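Local coordinates for protein FAD-binding oxidoreductase (Gulosibacter chungangensis, PDB 7PBG) that uses covalently bound FAD to oxidise 4-ethylphenol, and is a 4-alkylphenol oxidase associated with dehydrogenation to 4-vinylphenol, at residues A[390-401]-A[438-449]; A[275-286]-A[427-435]. All blocks are in the same frame, centred on the assembly; numbering follows the deposited sequence.

Interaction 1: A[390-401]-A[438-449]; sequences FPNAGHFFYAPV and MHHICLPLYDTA. With FAD (flavin-adenine dinucleotide), chain C.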
loop_
_atom_site.group_PDB
_atom_site.type_symbol
_atom_site.label_atom_id
_atom_site.label_comp_id
_atom_site.label_asym_id
_atom_site.label_seq_id
_atom_site.Cartn_x
_atom_site.Cartn_y
_atom_site.Cartn_z
ATOM N N PHE A 390 13.440 -26.168 -25.097
ATOM C CA PHE A 390 14.058 -26.368 -26.425
ATOM C C PHE A 390 15.113 -25.277 -26.583
ATOM O O PHE A 390 15.134 -24.301 -25.824
ATOM C CB PHE A 390 12.984 -26.375 -27.513
ATOM C CG PHE A 390 12.096 -25.160 -27.523
ATOM C CD1 PHE A 390 12.587 -23.956 -27.987
ATOM C CD2 PHE A 390 10.786 -25.229 -27.081
ATOM C CE1 PHE A 390 11.765 -22.842 -28.035
ATOM C CE2 PHE A 390 9.981 -24.108 -27.063
ATOM C CZ PHE A 390 10.466 -22.917 -27.563
ATOM N N PRO A 391 15.964 -25.366 -27.614
ATOM C CA PRO A 391 17.059 -24.411 -27.752
ATOM C C PRO A 391 16.536 -22.975 -27.893
ATOM O O PRO A 391 15.671 -22.751 -28.675
ATOM C CB PRO A 391 17.852 -24.911 -28.979
ATOM C CG PRO A 391 17.508 -26.363 -29.059
ATOM C CD PRO A 391 16.072 -26.479 -28.584
ATOM N N ASN A 392 17.113 -22.064 -27.117
ATOM C CA ASN A 392 16.835 -20.603 -27.171
ATOM C C ASN A 392 15.404 -20.323 -26.674
ATOM O O ASN A 392 14.874 -19.252 -26.981
ATOM C CB ASN A 392 17.014 -20.034 -28.596
ATOM C CG ASN A 392 18.245 -20.552 -29.304
ATOM O OD1 ASN A 392 19.323 -20.571 -28.736
ATOM N ND2 ASN A 392 18.058 -21.036 -30.517
ATOM N N ALA A 393 14.794 -21.218 -25.874
ATOM C CA ALA A 393 13.452 -20.977 -25.318
ATOM C C ALA A 393 13.508 -19.741 -24.404
ATOM O O ALA A 393 14.377 -19.591 -23.523
ATOM C CB ALA A 393 12.943 -22.163 -24.538
ATOM N N GLY A 394 12.557 -18.851 -24.614
ATOM C CA GLY A 394 12.355 -17.710 -23.727
ATOM C C GLY A 394 10.877 -17.413 -23.666
ATOM O O GLY A 394 10.101 -18.115 -24.353
ATOM N N HIS A 395 10.521 -16.436 -22.849
ATOM C CA HIS A 395 9.106 -16.103 -22.593
ATOM C C HIS A 395 8.818 -14.636 -22.809
ATOM O O HIS A 395 9.734 -13.834 -23.024
ATOM C CB HIS A 395 8.728 -16.664 -21.207
ATOM C CG HIS A 395 9.570 -16.154 -20.106
ATOM N ND1 HIS A 395 9.796 -14.817 -19.866
ATOM C CD2 HIS A 395 10.198 -16.819 -19.124
ATOM C CE1 HIS A 395 10.625 -14.698 -18.857
ATOM N NE2 HIS A 395 10.809 -15.896 -18.326
ATOM N N PHE A 396 7.518 -14.344 -22.738
ATOM C CA PHE A 396 6.900 -13.057 -23.110
ATOM C C PHE A 396 5.526 -13.052 -22.476
ATOM O O PHE A 396 4.625 -13.630 -23.032
ATOM C CB PHE A 396 6.920 -12.971 -24.631
ATOM C CG PHE A 396 6.444 -11.687 -25.259
ATOM C CD1 PHE A 396 7.254 -10.577 -25.283
ATOM C CD2 PHE A 396 5.173 -11.591 -25.822
ATOM C CE1 PHE A 396 6.837 -9.396 -25.873
ATOM C CE2 PHE A 396 4.760 -10.420 -26.421
ATOM C CZ PHE A 396 5.582 -9.324 -26.452
ATOM N N PHE A 397 5.400 -12.429 -21.298
ATOM C CA PHE A 397 4.274 -12.713 -20.384
ATOM C C PHE A 397 2.985 -12.048 -20.881
ATOM O O PHE A 397 3.008 -10.888 -21.262
ATOM C CB PHE A 397 4.578 -12.248 -18.956
ATOM C CG PHE A 397 5.545 -13.141 -18.251
ATOM C CD1 PHE A 397 5.156 -14.397 -17.794
ATOM C CD2 PHE A 397 6.833 -12.713 -18.008
ATOM C CE1 PHE A 397 6.073 -15.239 -17.183
ATOM C CE2 PHE A 397 7.750 -13.540 -17.369
ATOM C CZ PHE A 397 7.349 -14.798 -16.933
ATOM N N TYR A 398 1.912 -12.798 -20.824
ATOM C CA TYR A 398 0.511 -12.291 -20.817
ATOM C C TYR A 398 -0.063 -12.640 -19.457
ATOM O O TYR A 398 -0.350 -13.826 -19.221
ATOM C CB TYR A 398 -0.284 -12.935 -21.932
ATOM C CG TYR A 398 -1.769 -12.665 -21.882
ATOM C CD1 TYR A 398 -2.258 -11.395 -22.112
ATOM C CD2 TYR A 398 -2.667 -13.678 -21.601
ATOM C CE1 TYR A 398 -3.607 -11.123 -22.009
ATOM C CE2 TYR A 398 -4.031 -13.426 -21.560
ATOM C CZ TYR A 398 -4.497 -12.138 -21.738
ATOM O OH TYR A 398 -5.830 -11.844 -21.676
ATOM N N ALA A 399 -0.256 -11.649 -18.583
ATOM C CA ALA A 399 -0.665 -11.953 -17.186
ATOM C C ALA A 399 -1.832 -11.076 -16.744
ATOM O O ALA A 399 -1.634 -10.135 -15.990
ATOM C CB ALA A 399 0.516 -11.810 -16.299
ATOM N N PRO A 400 -3.050 -11.349 -17.226
ATOM C CA PRO A 400 -4.174 -10.541 -16.796
ATOM C C PRO A 400 -4.693 -10.868 -15.399
ATOM O O PRO A 400 -4.647 -11.992 -14.943
ATOM C CB PRO A 400 -5.264 -10.860 -17.803
ATOM C CG PRO A 400 -4.956 -12.271 -18.249
ATOM C CD PRO A 400 -3.426 -12.339 -18.248
ATOM N N VAL A 401 -5.376 -9.872 -14.846
ATOM C CA VAL A 401 -5.976 -9.969 -13.508
ATOM C C VAL A 401 -7.492 -9.886 -13.701
ATOM O O VAL A 401 -7.961 -9.159 -14.575
ATOM C CB VAL A 401 -5.435 -8.894 -12.555
ATOM C CG1 VAL A 401 -5.647 -7.476 -13.038
ATOM C CG2 VAL A 401 -5.952 -9.099 -11.136
ATOM N N MET A 438 -7.791 -12.696 -9.043
ATOM C CA MET A 438 -7.255 -13.878 -9.750
ATOM C C MET A 438 -6.307 -13.386 -10.840
ATOM O O MET A 438 -6.656 -12.538 -11.651
ATOM C CB MET A 438 -8.371 -14.752 -10.342
ATOM C CG MET A 438 -7.865 -16.105 -10.928
ATOM S SD MET A 438 -9.291 -17.108 -11.375
ATOM C CE MET A 438 -9.835 -16.235 -12.849
ATOM N N HIS A 439 -5.102 -13.956 -10.845
ATOM C CA HIS A 439 -4.144 -13.849 -11.950
ATOM C C HIS A 439 -4.151 -15.102 -12.819
ATOM O O HIS A 439 -4.187 -16.250 -12.304
ATOM C CB HIS A 439 -2.732 -13.649 -11.379
ATOM C CG HIS A 439 -2.638 -12.512 -10.439
ATOM N ND1 HIS A 439 -2.213 -11.255 -10.848
ATOM C CD2 HIS A 439 -2.902 -12.416 -9.119
ATOM C CE1 HIS A 439 -2.205 -10.436 -9.814
ATOM N NE2 HIS A 439 -2.623 -11.128 -8.749
ATOM N N HIS A 440 -4.085 -14.861 -14.110
ATOM C CA HIS A 440 -3.763 -15.857 -15.147
ATOM C C HIS A 440 -2.373 -15.521 -15.639
ATOM O O HIS A 440 -2.191 -14.451 -16.224
ATOM C CB HIS A 440 -4.821 -15.883 -16.237
ATOM C CG HIS A 440 -4.417 -16.653 -17.436
ATOM N ND1 HIS A 440 -4.952 -16.385 -18.666
ATOM C CD2 HIS A 440 -3.567 -17.695 -17.587
ATOM C CE1 HIS A 440 -4.431 -17.218 -19.562
ATOM N NE2 HIS A 440 -3.588 -18.052 -18.906
ATOM N N ILE A 441 -1.390 -16.358 -15.358
ATOM C CA ILE A 441 -0.029 -16.147 -15.915
ATOM C C ILE A 441 0.161 -17.078 -17.123
ATOM O O ILE A 441 0.127 -18.295 -16.973
ATOM C CB ILE A 441 1.052 -16.410 -14.864
ATOM C CG1 ILE A 441 0.791 -15.682 -13.530
ATOM C CG2 ILE A 441 2.387 -16.090 -15.483
ATOM C CD1 ILE A 441 0.373 -14.241 -13.655
ATOM N N CYS A 442 0.209 -16.507 -18.310
ATOM C CA CYS A 442 0.517 -17.200 -19.578
ATOM C C CYS A 442 1.987 -16.951 -19.843
ATOM O O CYS A 442 2.385 -15.794 -20.135
ATOM C CB CYS A 442 -0.380 -16.702 -20.692
ATOM S SG CYS A 442 0.142 -17.297 -22.313
ATOM N N LEU A 443 2.774 -17.974 -19.614
ATOM C CA LEU A 443 4.222 -17.971 -19.899
ATOM C C LEU A 443 4.387 -18.769 -21.173
ATOM O O LEU A 443 4.361 -20.014 -21.157
ATOM C CB LEU A 443 4.928 -18.596 -18.711
ATOM C CG LEU A 443 6.443 -18.501 -18.700
ATOM C CD1 LEU A 443 6.954 -18.836 -17.300
ATOM C CD2 LEU A 443 7.090 -19.396 -19.740
ATOM N N PRO A 444 4.486 -18.110 -22.334
ATOM C CA PRO A 444 4.722 -18.843 -23.559
ATOM C C PRO A 444 6.218 -19.156 -23.653
ATOM O O PRO A 444 7.008 -18.387 -23.088
ATOM C CB PRO A 444 4.370 -17.841 -24.646
ATOM C CG PRO A 444 4.754 -16.507 -24.029
ATOM C CD PRO A 444 4.409 -16.661 -22.563
ATOM N N LEU A 445 6.557 -20.261 -24.293
ATOM C CA LEU A 445 7.951 -20.564 -24.675
ATOM C C LEU A 445 8.066 -20.515 -26.187
ATOM O O LEU A 445 7.332 -21.228 -26.893
ATOM C CB LEU A 445 8.367 -21.898 -24.089
ATOM C CG LEU A 445 8.512 -21.879 -22.579
ATOM C CD1 LEU A 445 8.894 -23.255 -22.077
ATOM C CD2 LEU A 445 9.556 -20.849 -22.113
ATOM N N TYR A 446 8.897 -19.606 -26.643
ATOM C CA TYR A 446 9.177 -19.441 -28.092
ATOM C C TYR A 446 10.681 -19.432 -28.335
ATOM O O TYR A 446 11.465 -19.268 -27.414
ATOM C CB TYR A 446 8.514 -18.166 -28.621
ATOM C CG TYR A 446 9.158 -16.892 -28.170
ATOM C CD1 TYR A 446 9.915 -16.141 -29.047
ATOM C CD2 TYR A 446 9.065 -16.441 -26.861
ATOM C CE1 TYR A 446 10.547 -14.977 -28.646
ATOM C CE2 TYR A 446 9.706 -15.290 -26.440
ATOM C CZ TYR A 446 10.448 -14.547 -27.334
ATOM O OH TYR A 446 11.129 -13.425 -26.952
ATOM N N ASP A 447 11.086 -19.557 -29.607
ATOM C CA ASP A 447 12.514 -19.558 -29.989
ATOM C C ASP A 447 12.972 -18.116 -30.126
ATOM O O ASP A 447 12.654 -17.475 -31.165
ATOM C CB ASP A 447 12.697 -20.305 -31.310
ATOM C CG ASP A 447 14.128 -20.519 -31.697
ATOM O OD1 ASP A 447 14.979 -19.790 -31.221
ATOM O OD2 ASP A 447 14.332 -21.341 -32.598
ATOM N N THR A 448 13.745 -17.616 -29.157
ATOM C CA THR A 448 14.118 -16.190 -29.078
ATOM C C THR A 448 15.011 -15.834 -30.264
ATOM O O THR A 448 15.088 -14.636 -30.565
ATOM C CB THR A 448 14.793 -15.856 -27.755
ATOM O OG1 THR A 448 16.009 -16.626 -27.684
ATOM C CG2 THR A 448 13.832 -16.108 -26.627
ATOM N N ALA A 449 15.703 -16.815 -30.860
ATOM C CA ALA A 449 16.672 -16.588 -31.965
ATOM C C ALA A 449 15.975 -16.547 -33.329
ATOM O O ALA A 449 16.644 -16.164 -34.304
ATOM C CB ALA A 449 17.745 -17.649 -31.958
HETATM P PA FAD C . 15.221 -4.832 -13.076
HETATM O O1A FAD C . 15.318 -5.319 -14.486
HETATM O O2A FAD C . 16.459 -4.272 -12.420
HETATM O O5B FAD C . 14.109 -3.727 -13.023
HETATM C C5B FAD C . 12.859 -3.886 -13.679
HETATM C C4B FAD C . 12.346 -2.511 -14.028
HETATM O O4B FAD C . 12.081 -1.740 -12.820
HETATM C C3B FAD C . 13.304 -1.618 -14.832
HETATM O O3B FAD C . 13.247 -1.916 -16.225
HETATM C C2B FAD C . 12.855 -0.205 -14.429
HETATM O O2B FAD C . 11.716 0.157 -15.188
HETATM C C1B FAD C . 12.527 -0.401 -12.952
HETATM N N9A FAD C . 13.638 -0.203 -12.058
HETATM C C8A FAD C . 14.407 -1.179 -11.510
HETATM N N7A FAD C . 15.323 -0.699 -10.721
HETATM C C5A FAD C . 15.190 0.667 -10.802
HETATM C C6A FAD C . 15.848 1.714 -10.150
HETATM N N6A FAD C . 16.887 1.526 -9.325
HETATM N N1A FAD C . 15.449 2.971 -10.449
HETATM C C2A FAD C . 14.396 3.141 -11.290
HETATM N N3A FAD C . 13.681 2.226 -11.931
HETATM C C4A FAD C . 14.140 0.991 -11.638
HETATM N N1 FAD C . 8.645 -11.960 -11.757
HETATM C C2 FAD C . 8.048 -11.922 -10.580
HETATM O O2 FAD C . 7.778 -10.824 -10.027
HETATM N N3 FAD C . 7.784 -13.046 -9.886
HETATM C C4 FAD C . 8.029 -14.293 -10.386
HETATM O O4 FAD C . 7.832 -15.294 -9.671
HETATM C C4X FAD C . 8.611 -14.386 -11.636
HETATM N N5 FAD C . 8.829 -15.579 -12.119
HETATM C C5X FAD C . 9.419 -15.640 -13.358
HETATM C C6 FAD C . 9.688 -16.910 -13.889
HETATM C C7 FAD C . 10.330 -17.071 -15.101
HETATM C C7M FAD C . 10.612 -18.465 -15.622
HETATM C C8 FAD C . 10.731 -15.917 -15.808
HETATM C C8M FAD C . 11.429 -16.040 -17.128
HETATM C C9 FAD C . 10.441 -14.662 -15.313
HETATM C C9A FAD C . 9.797 -14.483 -14.074
HETATM N N10 FAD C . 9.544 -13.232 -13.519
HETATM C C10 FAD C . 8.950 -13.144 -12.268
HETATM C "C1'" FAD C . 9.988 -11.974 -14.174
HETATM C "C2'" FAD C . 11.401 -11.535 -13.759
HETATM O "O2'" FAD C . 12.323 -12.677 -13.729
HETATM C "C3'" FAD C . 11.505 -10.887 -12.362
HETATM O "O3'" FAD C . 10.440 -9.990 -12.162
HETATM C "C4'" FAD C . 12.821 -10.155 -12.067
HETATM O "O4'" FAD C . 13.038 -10.088 -10.649
HETATM C "C5'" FAD C . 12.817 -8.771 -12.657
HETATM O "O5'" FAD C . 14.135 -8.349 -13.033
HETATM P P FAD C . 15.068 -7.532 -12.028
HETATM O O1P FAD C . 16.487 -7.672 -12.491
HETATM O O2P FAD C . 14.720 -8.002 -10.652
HETATM O O3P FAD C . 14.589 -6.015 -12.193
HETATM O O HOH W 1 14.970 -23.810 -31.062
HETATM O O HOH W 2 -7.269 -13.360 -14.891
#

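Interaction 2: A[275-286]-A[427-435]; sequences APIVRNVTFDAA and YLAQFIIGL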
loop_
_atom_site.group_PDB
_atom_site.type_symbol
_atom_site.label_atom_id
_atom_site.label_comp_id
_atom_site.label_asym_id
_atom_site.label_seq_id
_atom_site.Cartn_x
_atom_site.Cartn_y
_atom_site.Cartn_z
ATOM N N ALA A 275 -0.629 -17.244 -0.771
ATOM C CA ALA A 275 -1.413 -17.516 -1.989
ATOM C C ALA A 275 -0.777 -18.711 -2.697
ATOM O O ALA A 275 0.411 -18.695 -2.989
ATOM C CB ALA A 275 -1.425 -16.290 -2.847
ATOM N N PRO A 276 -1.486 -19.853 -2.824
ATOM C CA PRO A 276 -0.901 -20.967 -3.531
ATOM C C PRO A 276 -0.857 -20.700 -5.035
ATOM O O PRO A 276 -1.553 -19.817 -5.509
ATOM C CB PRO A 276 -1.772 -22.163 -3.117
ATOM C CG PRO A 276 -3.124 -21.536 -2.834
ATOM C CD PRO A 276 -2.833 -20.159 -2.290
ATOM N N ILE A 277 -0.038 -21.463 -5.733
ATOM C CA ILE A 277 0.001 -21.446 -7.215
ATOM C C ILE A 277 -0.779 -22.657 -7.736
ATOM O O ILE A 277 -0.831 -23.702 -7.094
ATOM C CB ILE A 277 1.448 -21.393 -7.741
ATOM C CG1 ILE A 277 2.268 -22.595 -7.304
ATOM C CG2 ILE A 277 2.114 -20.093 -7.301
ATOM C CD1 ILE A 277 3.633 -22.717 -7.984
ATOM N N VAL A 278 -1.288 -22.519 -8.930
ATOM C CA VAL A 278 -2.004 -23.620 -9.620
ATOM C C VAL A 278 -1.381 -23.699 -10.998
ATOM O O VAL A 278 -1.650 -22.773 -11.816
ATOM C CB VAL A 278 -3.526 -23.398 -9.695
ATOM C CG1 VAL A 278 -4.186 -24.657 -10.236
ATOM C CG2 VAL A 278 -4.116 -23.000 -8.348
ATOM N N ARG A 279 -0.478 -24.649 -11.224
ATOM C CA ARG A 279 0.174 -24.685 -12.556
ATOM C C ARG A 279 -0.292 -25.887 -13.353
ATOM O O ARG A 279 -0.675 -26.943 -12.796
ATOM C CB ARG A 279 1.693 -24.651 -12.468
ATOM C CG ARG A 279 2.318 -25.641 -11.538
ATOM C CD ARG A 279 3.830 -25.477 -11.726
ATOM N NE ARG A 279 4.438 -24.148 -11.619
ATOM C CZ ARG A 279 5.773 -23.949 -11.625
ATOM N NH1 ARG A 279 6.611 -24.970 -11.787
ATOM N NH2 ARG A 279 6.270 -22.727 -11.513
ATOM N N ASN A 280 -0.164 -25.745 -14.661
ATOM C CA ASN A 280 -0.453 -26.876 -15.564
ATOM C C ASN A 280 0.757 -27.803 -15.627
ATOM O O ASN A 280 1.880 -27.413 -15.262
ATOM C CB ASN A 280 -0.945 -26.416 -16.917
ATOM C CG ASN A 280 0.059 -25.726 -17.807
ATOM O OD1 ASN A 280 1.108 -25.258 -17.372
ATOM N ND2 ASN A 280 -0.305 -25.623 -19.072
ATOM N N VAL A 281 0.522 -29.008 -16.144
ATOM C CA VAL A 281 1.605 -30.035 -16.202
ATOM C C VAL A 281 2.750 -29.516 -17.065
ATOM O O VAL A 281 3.963 -29.766 -16.725
ATOM C CB VAL A 281 1.084 -31.405 -16.663
ATOM C CG1 VAL A 281 0.541 -31.412 -18.063
ATOM C CG2 VAL A 281 2.184 -32.445 -16.511
ATOM N N THR A 282 2.477 -28.763 -18.109
ATOM C CA THR A 282 3.581 -28.321 -18.985
ATOM C C THR A 282 4.574 -27.462 -18.196
ATOM O O THR A 282 5.818 -27.595 -18.428
ATOM C CB THR A 282 3.041 -27.551 -20.190
ATOM O OG1 THR A 282 2.033 -28.376 -20.769
ATOM C CG2 THR A 282 4.119 -27.286 -21.215
ATOM N N PHE A 283 4.080 -26.604 -17.300
ATOM C CA PHE A 283 4.966 -25.685 -16.552
ATOM C C PHE A 283 5.866 -26.548 -15.679
ATOM O O PHE A 283 7.097 -26.419 -15.703
ATOM C CB PHE A 283 4.104 -24.660 -15.822
ATOM C CG PHE A 283 4.820 -23.412 -15.385
ATOM C CD1 PHE A 283 4.088 -22.268 -15.166
ATOM C CD2 PHE A 283 6.193 -23.375 -15.222
ATOM C CE1 PHE A 283 4.715 -21.107 -14.761
ATOM C CE2 PHE A 283 6.830 -22.203 -14.835
ATOM C CZ PHE A 283 6.081 -21.089 -14.542
ATOM N N ASP A 284 5.271 -27.488 -14.934
ATOM C CA ASP A 284 6.105 -28.335 -14.054
ATOM C C ASP A 284 7.077 -29.142 -14.905
ATOM O O ASP A 284 8.257 -29.259 -14.529
ATOM C CB ASP A 284 5.272 -29.251 -13.153
ATOM C CG ASP A 284 5.077 -28.761 -11.717
ATOM O OD1 ASP A 284 5.542 -27.624 -11.360
ATOM O OD2 ASP A 284 4.480 -29.552 -10.947
ATOM N N ALA A 285 6.602 -29.780 -15.964
ATOM C CA ALA A 285 7.465 -30.600 -16.839
ATOM C C ALA A 285 8.664 -29.765 -17.306
ATOM O O ALA A 285 9.799 -30.207 -17.224
ATOM C CB ALA A 285 6.635 -31.121 -17.991
ATOM N N ALA A 286 8.428 -28.537 -17.714
ATOM C CA ALA A 286 9.504 -27.707 -18.304
ATOM C C ALA A 286 10.581 -27.337 -17.258
ATOM O O ALA A 286 11.694 -26.979 -17.664
ATOM C CB ALA A 286 8.880 -26.511 -18.949
ATOM N N TYR A 427 2.452 -23.326 -24.123
ATOM C CA TYR A 427 1.685 -22.567 -23.103
ATOM C C TYR A 427 1.919 -23.135 -21.729
ATOM O O TYR A 427 1.423 -24.211 -21.433
ATOM C CB TYR A 427 0.205 -22.640 -23.473
ATOM C CG TYR A 427 -0.765 -22.036 -22.506
ATOM C CD1 TYR A 427 -0.436 -20.979 -21.654
ATOM C CD2 TYR A 427 -2.065 -22.504 -22.509
ATOM C CE1 TYR A 427 -1.355 -20.451 -20.764
ATOM C CE2 TYR A 427 -2.997 -21.963 -21.655
ATOM C CZ TYR A 427 -2.657 -20.927 -20.805
ATOM O OH TYR A 427 -3.655 -20.456 -20.013
ATOM N N LEU A 428 2.675 -22.413 -20.921
ATOM C CA LEU A 428 2.882 -22.726 -19.507
ATOM C C LEU A 428 1.940 -21.805 -18.736
ATOM O O LEU A 428 1.925 -20.596 -19.001
ATOM C CB LEU A 428 4.347 -22.512 -19.141
ATOM C CG LEU A 428 5.286 -23.620 -19.618
ATOM C CD1 LEU A 428 5.296 -23.780 -21.133
ATOM C CD2 LEU A 428 6.681 -23.327 -19.098
ATOM N N ALA A 429 1.134 -22.382 -17.868
ATOM C CA ALA A 429 0.006 -21.644 -17.275
ATOM C C ALA A 429 0.126 -21.715 -15.771
ATOM O O ALA A 429 0.416 -22.810 -15.224
ATOM C CB ALA A 429 -1.314 -22.188 -17.753
ATOM N N GLN A 430 -0.079 -20.584 -15.115
ATOM C CA GLN A 430 -0.293 -20.604 -13.662
ATOM C C GLN A 430 -1.542 -19.763 -13.388
ATOM O O GLN A 430 -1.741 -18.730 -14.033
ATOM C CB GLN A 430 1.018 -20.166 -13.036
ATOM C CG GLN A 430 1.057 -20.197 -11.520
ATOM C CD GLN A 430 2.508 -20.277 -11.128
ATOM O OE1 GLN A 430 3.153 -21.327 -11.247
ATOM N NE2 GLN A 430 3.068 -19.144 -10.773
ATOM N N PHE A 431 -2.334 -20.188 -12.434
ATOM C CA PHE A 431 -3.436 -19.348 -11.920
ATOM C C PHE A 431 -3.189 -19.168 -10.437
ATOM O O PHE A 431 -2.748 -20.088 -9.777
ATOM C CB PHE A 431 -4.800 -19.971 -12.156
ATOM C CG PHE A 431 -5.270 -19.967 -13.582
ATOM C CD1 PHE A 431 -6.078 -18.942 -14.071
ATOM C CD2 PHE A 431 -4.826 -20.944 -14.440
ATOM C CE1 PHE A 431 -6.474 -18.952 -15.397
ATOM C CE2 PHE A 431 -5.217 -20.940 -15.768
ATOM C CZ PHE A 431 -6.058 -19.957 -16.235
ATOM N N ILE A 432 -3.417 -17.955 -9.951
ATOM C CA ILE A 432 -3.221 -17.630 -8.506
ATOM C C ILE A 432 -4.426 -16.782 -8.096
ATOM O O ILE A 432 -4.719 -15.778 -8.805
ATOM C CB ILE A 432 -1.896 -16.880 -8.286
ATOM C CG1 ILE A 432 -0.664 -17.669 -8.727
ATOM C CG2 ILE A 432 -1.789 -16.431 -6.833
ATOM C CD1 ILE A 432 0.568 -16.807 -8.868
ATOM N N ILE A 433 -5.064 -17.149 -6.991
ATOM C CA ILE A 433 -5.853 -16.168 -6.191
ATOM C C ILE A 433 -4.896 -15.538 -5.148
ATOM O O ILE A 433 -4.427 -16.245 -4.282
ATOM C CB ILE A 433 -7.088 -16.853 -5.597
ATOM C CG1 ILE A 433 -8.036 -17.282 -6.723
ATOM C CG2 ILE A 433 -7.793 -15.912 -4.626
ATOM C CD1 ILE A 433 -9.043 -18.288 -6.285
ATOM N N GLY A 434 -4.588 -14.245 -5.283
ATOM C CA GLY A 434 -3.702 -13.527 -4.358
ATOM C C GLY A 434 -4.341 -13.426 -3.013
ATOM O O GLY A 434 -3.830 -13.987 -2.071
ATOM N N LEU A 435 -5.457 -12.706 -2.935
ATOM C CA LEU A 435 -6.308 -12.666 -1.730
ATOM C C LEU A 435 -7.766 -12.530 -2.199
ATOM O O LEU A 435 -8.564 -13.444 -1.913
ATOM C CB LEU A 435 -5.871 -11.515 -0.825
ATOM C CG LEU A 435 -6.472 -11.586 0.572
ATOM C CD1 LEU A 435 -6.015 -12.841 1.281
ATOM C CD2 LEU A 435 -6.158 -10.350 1.412
HETATM O O HOH W 3 -4.075 -18.889 -5.007
HETATM O O HOH W 4 0.678 -26.558 -22.600
#

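Interaction 1: A[390-401]-A[438-449]
His395 packs against Leu443 while its imidazole is joined to the cofactor: NE2 is covalently bonded to the flavin methyl C8M, and Leu443 CD2 reaches His395 CB at 3.5 Å. The first torsion of His395 (chi1 58°) sets CG between its own N and carbonyl carbon, lifting the ring off the strand toward the isoalloxazine. One face of that imidazole is covered by Phe397 CZ, 3.7 Å above the plane and over its centre. Phe397 lies side by side with Leu443, pointing the same way, its CE1 3.6 Å from Leu443 CG; the same ring presents its edge to the flavin, CZ standing 3.5 Å from FAD C9. Leu443 thus packs on both His395 and Phe397, and its own CD1 approaches the flavin methyl C7M.

The backbones beneath are antiparallel: Gly394 and Tyr446 form a hydrogen-bonded pair, each donating its N-H to the other, and Tyr398 with Cys442 forms a single bridge further on. These are neighbouring strands of the large antiparallel sheet, within the region matching the C-terminal domain of FAD-linked oxidases, and this pair carries the histidine that is bonded to the flavin.

Beyond the bridge, Tyr398 turns its edge toward the face of His440 in an offset edge-to-face pair, planes at 89° and centroids 6.0 Å apart, while Pro400 CD sits over the centre of one Tyr398 face. The His440 imidazole is bonded outside the pair, NE2 to Tyr427 and ND1 to Gln412. At the other end Phe390 points its rim at the Leu445-Asp447 backbone, CZ 3.6 Å from Leu445 O, and Ala393 CB covers one of its faces. There Thr448 N donates to Asn392 O (2.9 Å, 173°), and Asp447 OD1 closes an Asx turn by accepting from Ala449 N.

Interaction 2: A[275-286]-A[427-435]
Strands 277-280 and 427-433 run antiparallel, their axes 4.6 Å apart at closest approach and 160° between directions, with Val278 and Phe431 as a hydrogen-bonded pair and Arg279 opposite Gln430 in a non-hydrogen-bonded one. Gln430 OE1 accepts from Arg279 NE at 3.1 Å, the oxygen lying in the guanidinium plane and the amide nearly coplanar with it. This in-plane bond fixes the rotation of the guanidinium, while Phe283 CD2 covers one of its faces, 3.6 Å above the centre. Leu428 crosses Phe283 at about a right angle, its CB 3.9 Å from Phe283 CG.

Asn280, with CG placed between its N and carbonyl carbon (chi1 69°), accepts at OD1 from Ala429 N (2.9 Å) and Phe283 N, which reach it from opposite faces of the amide plane, while ND2 donates to Tyr427 O at 3.2 Å. An alanine here would remove the amide and would probably leave Ala429 N, Phe283 N and Tyr427 O without these partners, weakening the join between helix start and strand. Asn280 is the N-cap of helix 281-288, a strand-to-helix junction fastened to the neighbouring strand of the antiparallel sheet, with Arg279 close to the FAD-binding Glu152.

From the N terminus, segment 275-286 comes first, then 390-401, 427-435 and 438-449, so the two contacts cross along the chain. Interaction 2 closes a loop of 140 residues when 427-435 returns to strand 277-280; interaction 1 closes a shorter one of 36 residues, which contains helix 406-422 and strand 426-433. Strands 426-433 and 438-447 follow each other and are neighbours in one antiparallel sheet, giving the order 277-280, 426-433, 438-447, 393-402. The contacts meet directly: Ile441 N lies 2.7 Å from Gln430 O, a probable hydrogen bond, and Leu443 CD1 packs on Phe283 CZ. Together they tie the strand carrying the flavin-linked histidine to helix 281-288.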